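Local coordinates for putative GH105 family protein (Salmonella enterica subsp. enterica serovar Paratyphi A, PDB 3QWT), which is of unknown function but may, like glycoside hydrolases of family 105, remove unsaturated uronic acid residues from oligosaccharides, at residues 108-113 with 153-158; 167-172 with 213-218; 229-234 with 283-288. One frame throughout, in Å; residues are numbered along the deposited sequence.

Contact 1: residues 108-113 with 153-158. With GOL (glycerol), chain F.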
loop_
_atom_site.group_PDB
_atom_site.type_symbol
_atom_site.label_atom_id
_atom_site.label_comp_id
_atom_site.label_asym_id
_atom_site.label_seq_id
_atom_site.Cartn_x
_atom_site.Cartn_y
_atom_site.Cartn_z
ATOM N N ASN A 108 2.823 21.937 34.310
ATOM C CA ASN A 108 3.800 21.068 34.954
ATOM C C ASN A 108 3.341 19.615 34.883
ATOM O O ASN A 108 2.244 19.330 34.393
ATOM C CB ASN A 108 4.027 21.487 36.408
ATOM C CG ASN A 108 2.751 21.472 37.225
ATOM O OD1 ASN A 108 2.123 20.421 37.407
ATOM N ND2 ASN A 108 2.359 22.643 37.732
ATOM N N VAL A 109 4.163 18.701 35.397
ATOM C CA VAL A 109 3.886 17.271 35.269
ATOM C C VAL A 109 2.488 16.939 35.777
ATOM O O VAL A 109 1.802 16.099 35.205
ATOM C CB VAL A 109 4.961 16.400 35.966
ATOM C CG1 VAL A 109 4.893 16.533 37.494
ATOM C CG2 VAL A 109 4.809 14.943 35.563
ATOM N N ASN A 110 2.062 17.628 36.837
ATOM C CA ASN A 110 0.777 17.337 37.500
ATOM C C ASN A 110 -0.466 18.004 36.922
ATOM O O ASN A 110 -1.510 17.364 36.761
ATOM C CB ASN A 110 0.862 17.632 38.991
ATOM C CG ASN A 110 1.795 16.661 39.717
ATOM O OD1 ASN A 110 1.913 15.503 39.326
ATOM N ND2 ASN A 110 2.461 17.138 40.769
ATOM N N THR A 111 -0.372 19.287 36.613
ATOM C CA THR A 111 -1.526 19.976 36.040
ATOM C C THR A 111 -1.883 19.439 34.629
ATOM O O THR A 111 -2.931 19.769 34.064
ATOM C CB THR A 111 -1.295 21.490 36.016
ATOM O OG1 THR A 111 -0.118 21.783 35.251
ATOM C CG2 THR A 111 -1.135 22.039 37.458
HETATM N N MSE A 112 -1.016 18.587 34.092
HETATM C CA MSE A 112 -1.228 17.918 32.798
HETATM C C MSE A 112 -2.308 16.836 32.871
HETATM O O MSE A 112 -3.077 16.647 31.921
HETATM C CB MSE A 112 0.104 17.305 32.311
HETATM C CG MSE A 112 0.025 16.448 31.046
HETATM SE SE MSE A 112 -0.166 17.511 29.380
HETATM C CE MSE A 112 1.433 18.536 29.524
ATOM N N ALA A 113 -2.364 16.139 34.006
ATOM C CA ALA A 113 -3.215 14.943 34.163
ATOM C C ALA A 113 -4.634 15.066 33.632
ATOM O O ALA A 113 -5.117 14.156 32.962
ATOM C CB ALA A 113 -3.233 14.482 35.621
HETATM N N MSE A 153 11.838 12.928 31.224
HETATM C CA MSE A 153 10.915 13.954 31.691
HETATM C C MSE A 153 11.176 14.280 33.162
HETATM O O MSE A 153 11.200 13.389 34.018
HETATM C CB MSE A 153 9.481 13.512 31.485
HETATM C CG MSE A 153 9.100 13.514 30.015
HETATM SE SE MSE A 153 7.189 13.340 29.818
HETATM C CE MSE A 153 6.992 14.055 28.013
ATOM N N GLN A 154 11.404 15.556 33.448
ATOM C CA GLN A 154 11.708 15.956 34.808
ATOM C C GLN A 154 10.401 16.130 35.564
ATOM O O GLN A 154 9.484 16.788 35.073
ATOM C CB GLN A 154 12.523 17.243 34.819
ATOM C CG GLN A 154 12.841 17.762 36.207
ATOM C CD GLN A 154 13.827 18.897 36.156
ATOM O OE1 GLN A 154 14.955 18.743 35.662
ATOM N NE2 GLN A 154 13.408 20.056 36.644
ATOM N N HIS A 155 10.295 15.516 36.741
ATOM C CA HIS A 155 9.059 15.621 37.506
ATOM C C HIS A 155 8.900 17.018 38.109
ATOM O O HIS A 155 8.960 17.182 39.331
ATOM C CB HIS A 155 8.972 14.546 38.597
ATOM C CG HIS A 155 7.612 14.431 39.215
ATOM N ND1 HIS A 155 6.598 13.686 38.646
ATOM C CD2 HIS A 155 7.089 14.982 40.335
ATOM C CE1 HIS A 155 5.517 13.769 39.401
ATOM N NE2 HIS A 155 5.787 14.551 40.431
ATOM N N ILE A 156 8.699 18.021 37.248
ATOM C CA ILE A 156 8.489 19.382 37.711
ATOM C C ILE A 156 7.036 19.634 38.111
ATOM O O ILE A 156 6.094 19.262 37.418
ATOM C CB ILE A 156 8.955 20.447 36.696
ATOM C CG1 ILE A 156 8.824 21.848 37.306
ATOM C CG2 ILE A 156 8.138 20.374 35.433
ATOM C CD1 ILE A 156 9.297 22.952 36.384
ATOM N N THR A 157 6.882 20.317 39.231
ATOM C CA THR A 157 5.620 20.395 39.936
ATOM C C THR A 157 5.135 21.848 40.089
ATOM O O THR A 157 5.842 22.778 39.701
ATOM C CB THR A 157 5.833 19.687 41.281
ATOM O OG1 THR A 157 5.553 18.293 41.107
ATOM C CG2 THR A 157 5.018 20.270 42.403
ATOM N N LEU A 158 3.925 22.050 40.609
ATOM C CA LEU A 158 3.457 23.403 40.912
ATOM C C LEU A 158 4.429 24.068 41.878
ATOM O O LEU A 158 4.680 25.276 41.795
ATOM C CB LEU A 158 2.063 23.376 41.548
ATOM C CG LEU A 158 0.822 23.356 40.651
ATOM C CD1 LEU A 158 -0.398 22.923 41.444
ATOM C CD2 LEU A 158 0.574 24.728 40.021
HETATM C C1 GOL F . 2.485 14.076 43.770
HETATM O O1 GOL F . 3.268 14.179 44.955
HETATM C C2 GOL F . 3.406 13.929 42.555
HETATM O O2 GOL F . 4.028 15.174 42.308
HETATM C C3 GOL F . 2.597 13.545 41.316
HETATM O O3 GOL F . 1.297 13.126 41.696
HETATM O O HOH W 1 2.137 20.287 41.530
#
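The imidazole of H155 has V109 over one face. CG1 of V109 sits above the ring centre, 3.5 Å from the centroid and 14° off the ring normal, a CH-pi contact. The indole of W167 stacks on the opposite face. At the ring edge, in plane, NE2 of H155 lies 2.6 Å from O2 of a bound glycerol. This is a hydrogen bond in which either side could be the donor. The same O2 accepts from ND2 of N110 at 2.9 Å with an angle of 170°. The glycerol probably comes from the crystallisation liquor. With chi1 at -168° the H155 ring swings out past the carbonyl side and comes to V109.

Both segments are loops of the alpha/alpha toroid. Segment 108-113 leads into helix 114-125. The other, 153-158, lies between helix 131-143 and strand 165-167. One backbone bond joins them, from V109 N to I156 O at 2.9 Å. N108 forms an Asx motif: its OD1 takes the backbone N of T111, 2.9 Å away and from above the carbonyl plane, with a weaker bond from N110 N. The other branch of this amide, ND2, rests on L158, 3.4 Å from its CG. T111 adds CG2 against the same leucine, while its OG1 bonds to T106 O. A water bridges N110 ND2 and L158 N, lying 2.7 Å from the latter.

Contact 2: residues 167-172 with 213-218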
loop_
_atom_site.group_PDB
_atom_site.type_symbol
_atom_site.label_atom_id
_atom_site.label_comp_id
_atom_site.label_asym_id
_atom_site.label_seq_id
_atom_site.Cartn_x
_atom_site.Cartn_y
_atom_site.Cartn_z
ATOM N N TRP A 167 10.157 10.625 38.544
ATOM C CA TRP A 167 9.315 9.903 39.510
ATOM C C TRP A 167 8.381 8.917 38.823
ATOM O O TRP A 167 8.000 9.125 37.665
ATOM C CB TRP A 167 8.432 10.874 40.311
ATOM C CG TRP A 167 9.146 11.916 41.107
ATOM C CD1 TRP A 167 10.441 12.302 40.983
ATOM C CD2 TRP A 167 8.585 12.713 42.156
ATOM N NE1 TRP A 167 10.724 13.297 41.888
ATOM C CE2 TRP A 167 9.599 13.572 42.615
ATOM C CE3 TRP A 167 7.322 12.783 42.747
ATOM C CZ2 TRP A 167 9.397 14.490 43.655
ATOM C CZ3 TRP A 167 7.115 13.702 43.771
ATOM C CH2 TRP A 167 8.153 14.538 44.218
ATOM N N ASP A 168 7.969 7.879 39.553
ATOM C CA ASP A 168 6.877 7.015 39.094
ATOM C C ASP A 168 5.687 7.827 38.542
ATOM O O ASP A 168 5.180 7.548 37.467
ATOM C CB ASP A 168 6.343 6.168 40.246
ATOM C CG ASP A 168 7.438 5.360 40.959
ATOM O OD1 ASP A 168 8.574 5.265 40.458
ATOM O OD2 ASP A 168 7.150 4.807 42.031
ATOM N N ASP A 169 5.243 8.801 39.333
ATOM C CA ASP A 169 3.997 9.515 39.128
ATOM C C ASP A 169 3.940 10.150 37.722
ATOM O O ASP A 169 2.872 10.321 37.135
ATOM C CB ASP A 169 3.819 10.591 40.225
ATOM C CG ASP A 169 3.985 10.024 41.669
ATOM O OD1 ASP A 169 3.006 10.032 42.457
ATOM O OD2 ASP A 169 5.097 9.573 42.022
ATOM N N THR A 170 5.098 10.501 37.187
ATOM C CA THR A 170 5.151 11.098 35.868
ATOM C C THR A 170 4.442 10.199 34.875
ATOM O O THR A 170 3.817 10.694 33.961
ATOM C CB THR A 170 6.590 11.338 35.427
ATOM O OG1 THR A 170 7.223 12.207 36.370
ATOM C CG2 THR A 170 6.646 11.967 34.047
ATOM N N LEU A 171 4.507 8.881 35.060
ATOM C CA LEU A 171 3.931 8.012 34.030
ATOM C C LEU A 171 2.422 8.190 33.921
ATOM O O LEU A 171 1.861 8.072 32.831
ATOM C CB LEU A 171 4.330 6.536 34.202
ATOM C CG LEU A 171 5.795 6.252 33.823
ATOM C CD1 LEU A 171 6.299 4.965 34.449
ATOM C CD2 LEU A 171 5.993 6.223 32.304
HETATM N N MSE A 172 1.779 8.501 35.045
HETATM C CA MSE A 172 0.335 8.659 35.077
HETATM C C MSE A 172 -0.115 10.074 34.683
HETATM O O MSE A 172 -1.082 10.240 33.926
HETATM C CB MSE A 172 -0.210 8.307 36.470
HETATM C CG MSE A 172 -1.710 8.527 36.657
HETATM SE SE MSE A 172 -2.796 7.201 35.715
HETATM C CE MSE A 172 -3.740 8.414 34.513
ATOM N N TRP A 213 8.907 -1.208 42.162
ATOM C CA TRP A 213 9.580 0.007 41.704
ATOM C C TRP A 213 10.000 0.954 42.829
ATOM O O TRP A 213 9.349 1.036 43.869
ATOM C CB TRP A 213 8.660 0.787 40.769
ATOM C CG TRP A 213 8.567 0.240 39.384
ATOM C CD1 TRP A 213 8.372 -1.055 39.023
ATOM C CD2 TRP A 213 8.614 0.997 38.170
ATOM N NE1 TRP A 213 8.319 -1.160 37.644
ATOM C CE2 TRP A 213 8.462 0.088 37.104
ATOM C CE3 TRP A 213 8.789 2.356 37.884
ATOM C CZ2 TRP A 213 8.472 0.497 35.765
ATOM C CZ3 TRP A 213 8.796 2.766 36.560
ATOM C CH2 TRP A 213 8.646 1.833 35.510
ATOM N N PHE A 214 11.075 1.699 42.596
ATOM C CA PHE A 214 11.444 2.771 43.498
ATOM C C PHE A 214 10.655 4.037 43.186
ATOM O O PHE A 214 10.329 4.313 42.027
ATOM C CB PHE A 214 12.943 3.037 43.409
ATOM C CG PHE A 214 13.777 1.879 43.876
ATOM C CD1 PHE A 214 13.695 1.444 45.184
ATOM C CD2 PHE A 214 14.616 1.212 43.002
ATOM C CE1 PHE A 214 14.461 0.356 45.619
ATOM C CE2 PHE A 214 15.378 0.128 43.435
ATOM C CZ PHE A 214 15.296 -0.296 44.743
ATOM N N HIS A 215 10.362 4.819 44.210
ATOM C CA HIS A 215 9.577 6.028 43.988
ATOM C C HIS A 215 10.271 7.007 43.036
ATOM O O HIS A 215 9.678 7.434 42.041
ATOM C CB HIS A 215 9.216 6.729 45.306
ATOM C CG HIS A 215 8.323 7.913 45.118
ATOM N ND1 HIS A 215 8.206 8.918 46.055
ATOM C CD2 HIS A 215 7.505 8.252 44.093
ATOM C CE1 HIS A 215 7.352 9.826 45.612
ATOM N NE2 HIS A 215 6.912 9.445 44.427
ATOM N N GLY A 216 11.522 7.353 43.335
ATOM C CA GLY A 216 12.225 8.357 42.559
ATOM C C GLY A 216 13.655 8.034 42.153
ATOM O O GLY A 216 14.292 7.113 42.688
ATOM N N TRP A 217 14.147 8.825 41.197
ATOM C CA TRP A 217 15.515 8.758 40.694
ATOM C C TRP A 217 16.027 10.173 40.457
ATOM O O TRP A 217 15.290 11.042 39.972
ATOM C CB TRP A 217 15.567 7.978 39.370
ATOM C CG TRP A 217 16.836 8.196 38.589
ATOM C CD1 TRP A 217 17.017 9.059 37.552
ATOM C CD2 TRP A 217 18.096 7.550 38.795
ATOM N NE1 TRP A 217 18.311 8.991 37.100
ATOM C CE2 TRP A 217 18.994 8.075 37.854
ATOM C CE3 TRP A 217 18.557 6.588 39.698
ATOM C CZ2 TRP A 217 20.320 7.658 37.775
ATOM C CZ3 TRP A 217 19.873 6.181 39.622
ATOM C CH2 TRP A 217 20.739 6.714 38.671
ATOM N N SER A 218 17.292 10.404 40.769
ATOM C CA SER A 218 17.893 11.687 40.450
ATOM C C SER A 218 19.196 11.540 39.677
ATOM O O SER A 218 20.061 10.734 40.032
ATOM C CB SER A 218 18.136 12.513 41.709
ATOM O OG SER A 218 18.765 13.727 41.353
#
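NE2 of H215 donates to OD2 of D169 at 3.0 Å, on the syn side of the carboxylate and in the imidazole plane. The carboxylate and ring planes are turned 59° apart. Y354 bonds ND1 of H215, and W236 bonds OD1 of D169. Both groups are thus fixed from two sides. CB of H215 points away from 167-172, but a chi1 of -176° folds the ring back to D169. The carbonyl oxygen of H215 accepts the backbone N-H of D168 at 3.1 Å, in a nearly straight bond (168°). W167 and G216 form a non-hydrogen-bonded pair of the small antiparallel sheet 165-167/216-218. Strand 165-167 leads into helix 170-184 of the alpha/alpha toroid. OD1 of D168 meets the edge of the W213 indole in the ring plane. CD1 of L171 packs on the same indole, 3.9 Å from CZ3 of W213. Two buried acids lie beside a histidine here, and the nearest atoms of a glycerol and the D169 side chain are about 3 Å apart. The glycerol is probably from the crystallisation liquor, but this chemistry is consistent with a polar sugar-binding pocket.

Contact 3: residues 229-234 with 283-288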
loop_
_atom_site.group_PDB
_atom_site.type_symbol
_atom_site.label_atom_id
_atom_site.label_comp_id
_atom_site.label_asym_id
_atom_site.label_seq_id
_atom_site.Cartn_x
_atom_site.Cartn_y
_atom_site.Cartn_z
ATOM N N ARG A 229 10.023 1.592 48.216
ATOM C CA ARG A 229 9.142 0.820 47.368
ATOM C C ARG A 229 7.734 1.226 47.756
ATOM O O ARG A 229 7.004 0.493 48.427
ATOM C CB ARG A 229 9.414 -0.681 47.496
ATOM C CG ARG A 229 10.832 -1.024 47.080
ATOM C CD ARG A 229 11.148 -2.513 47.186
ATOM N NE ARG A 229 12.509 -2.785 46.734
ATOM C CZ ARG A 229 13.567 -2.822 47.542
ATOM N NH1 ARG A 229 13.411 -2.615 48.833
ATOM N NH2 ARG A 229 14.780 -3.066 47.062
ATOM N N TRP A 230 7.373 2.426 47.323
ATOM C CA TRP A 230 6.169 3.088 47.807
ATOM C C TRP A 230 4.932 2.593 47.072
ATOM O O TRP A 230 4.938 2.442 45.853
ATOM C CB TRP A 230 6.332 4.600 47.684
ATOM C CG TRP A 230 5.128 5.396 48.044
ATOM C CD1 TRP A 230 4.446 5.346 49.213
ATOM C CD2 TRP A 230 4.487 6.402 47.243
ATOM N NE1 TRP A 230 3.405 6.238 49.187
ATOM C CE2 TRP A 230 3.411 6.906 47.992
ATOM C CE3 TRP A 230 4.715 6.915 45.960
ATOM C CZ2 TRP A 230 2.555 7.899 47.509
ATOM C CZ3 TRP A 230 3.861 7.914 45.474
ATOM C CH2 TRP A 230 2.796 8.386 46.245
ATOM N N ALA A 231 3.876 2.329 47.829
ATOM C CA ALA A 231 2.680 1.697 47.281
ATOM C C ALA A 231 1.996 2.512 46.178
ATOM O O ALA A 231 1.934 2.076 45.025
ATOM C CB ALA A 231 1.688 1.375 48.400
ATOM N N ARG A 232 1.464 3.678 46.519
ATOM C CA ARG A 232 0.731 4.453 45.520
ATOM C C ARG A 232 1.534 4.611 44.211
ATOM O O ARG A 232 0.998 4.422 43.119
ATOM C CB ARG A 232 0.237 5.801 46.074
ATOM C CG ARG A 232 -0.484 6.627 44.984
ATOM C CD ARG A 232 -1.622 7.492 45.516
ATOM N NE ARG A 232 -1.142 8.573 46.371
ATOM C CZ ARG A 232 -1.366 8.644 47.677
ATOM N NH1 ARG A 232 -0.887 9.661 48.372
ATOM N NH2 ARG A 232 -2.078 7.705 48.285
ATOM N N GLY A 233 2.822 4.923 44.329
ATOM C CA GLY A 233 3.672 5.109 43.169
ATOM C C GLY A 233 3.688 3.900 42.253
ATOM O O GLY A 233 3.569 4.030 41.023
ATOM N N ASN A 234 3.851 2.722 42.856
ATOM C CA ASN A 234 3.847 1.463 42.117
ATOM C C ASN A 234 2.516 1.235 41.416
ATOM O O ASN A 234 2.447 0.716 40.288
ATOM C CB ASN A 234 4.121 0.299 43.071
ATOM C CG ASN A 234 5.594 0.063 43.268
ATOM O OD1 ASN A 234 6.205 -0.778 42.585
ATOM N ND2 ASN A 234 6.189 0.815 44.190
ATOM N N THR A 283 1.842 0.646 52.798
ATOM C CA THR A 283 2.224 1.896 52.144
ATOM C C THR A 283 3.707 1.892 51.782
ATOM O O THR A 283 4.122 2.500 50.789
ATOM C CB THR A 283 1.850 3.133 52.988
ATOM O OG1 THR A 283 1.872 4.297 52.162
ATOM C CG2 THR A 283 2.811 3.317 54.157
ATOM N N LEU A 284 4.507 1.206 52.592
ATOM C CA LEU A 284 5.798 0.728 52.120
ATOM C C LEU A 284 5.604 -0.752 51.904
ATOM O O LEU A 284 5.439 -1.506 52.870
ATOM C CB LEU A 284 6.905 0.977 53.127
ATOM C CG LEU A 284 7.830 2.182 52.963
ATOM C CD1 LEU A 284 7.502 3.002 51.734
ATOM C CD2 LEU A 284 7.813 3.035 54.224
ATOM N N LEU A 285 5.610 -1.156 50.635
ATOM C CA LEU A 285 5.147 -2.476 50.230
ATOM C C LEU A 285 5.904 -3.610 50.888
ATOM O O LEU A 285 5.342 -4.677 51.100
ATOM C CB LEU A 285 5.225 -2.647 48.713
ATOM C CG LEU A 285 4.303 -1.780 47.844
ATOM C CD1 LEU A 285 4.686 -1.912 46.338
ATOM C CD2 LEU A 285 2.828 -2.129 48.077
ATOM N N ASP A 286 7.187 -3.391 51.166
ATOM C CA ASP A 286 8.041 -4.419 51.766
ATOM C C ASP A 286 8.234 -4.193 53.278
ATOM O O ASP A 286 9.153 -4.742 53.891
ATOM C CB ASP A 286 9.389 -4.493 51.033
ATOM C CG ASP A 286 10.160 -3.176 51.070
ATOM O OD1 ASP A 286 9.541 -2.103 51.257
ATOM O OD2 ASP A 286 11.395 -3.218 50.905
ATOM N N ASP A 287 7.355 -3.386 53.869
ATOM C CA ASP A 287 7.379 -3.110 55.305
ATOM C C ASP A 287 6.017 -3.453 55.929
ATOM O O ASP A 287 5.127 -2.611 56.002
ATOM C CB ASP A 287 7.744 -1.640 55.566
ATOM C CG ASP A 287 7.901 -1.324 57.050
ATOM O OD1 ASP A 287 7.478 -2.157 57.881
ATOM O OD2 ASP A 287 8.437 -0.241 57.388
ATOM N N PRO A 288 5.862 -4.698 56.393
ATOM C CA PRO A 288 4.603 -5.227 56.918
ATOM C C PRO A 288 4.109 -4.412 58.100
ATOM O O PRO A 288 2.996 -4.632 58.566
ATOM C CB PRO A 288 4.996 -6.610 57.428
ATOM C CG PRO A 288 6.261 -6.934 56.733
ATOM C CD PRO A 288 6.970 -5.642 56.579
HETATM O O HOH W 2 10.340 0.142 50.528
#
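T283 gives its backbone O to the N-H of A231, the first residue of helix 231-248, at 3.0 Å. The donor stands above the carbonyl plane. This joins the start of one helix of the alpha/alpha toroid to the loop between helices 255-272 and 294-309. The same O of T283 lies 3.3 Å from CD1 of the W230 indole. W230 itself holds the N-cap position. L284 pairs with W230 in a single backbone bridge. Its CD1 turns back to lie 4.1 Å from CA of W230, and its side chain also packs on helix 351-355.

L285 follows with two roles. Its N-H bonds to O of R229 at 3.1 Å, a nearly straight bond of 167°. With CG anti to the carbonyl carbon (chi1 -66°) its side chain reaches the helix start. CD2 packs on CB of A231 at 3.7 Å, and CD1 lies against the amide of N234. ND2 of N234 bonds to O of W230, which also takes the backbone N of N234. OD1 of N234 takes the N of W213.

D286 is exposed and ends the contact. A water links its OD1 to the backbone N of R229. Its other oxygen forms a salt bridge with the extended R229, whose NH2 also pairs with D207. The guanidinium and carboxylate planes stand 77° apart, and NH1 of R229 meets OD2 of D286 from above the carboxylate plane, at 3.0 Å.

In the fold
The three contacts follow one another along the chain and join loops at the ends of toroid helices. Contact 2 is wholly buried and lies between the other two. Contact 1 is almost all buried, with T157 partly exposed. Contact 3 is mostly buried but reaches the surface at D286. Contact 2 touches contact 1 where T170 OG1 probably bonds to H155 ND1, and contact 3 where N234 OD1 probably bonds to W213 N. Contacts 1 and 3 do not touch; their nearest atoms are about 9 Å apart. Contact 2 holds acids and a histidine, contact 1 mixes amides with a histidine at a glycerol, and contact 3 pairs leucine packing with a salt bridge to an exposed aspartate.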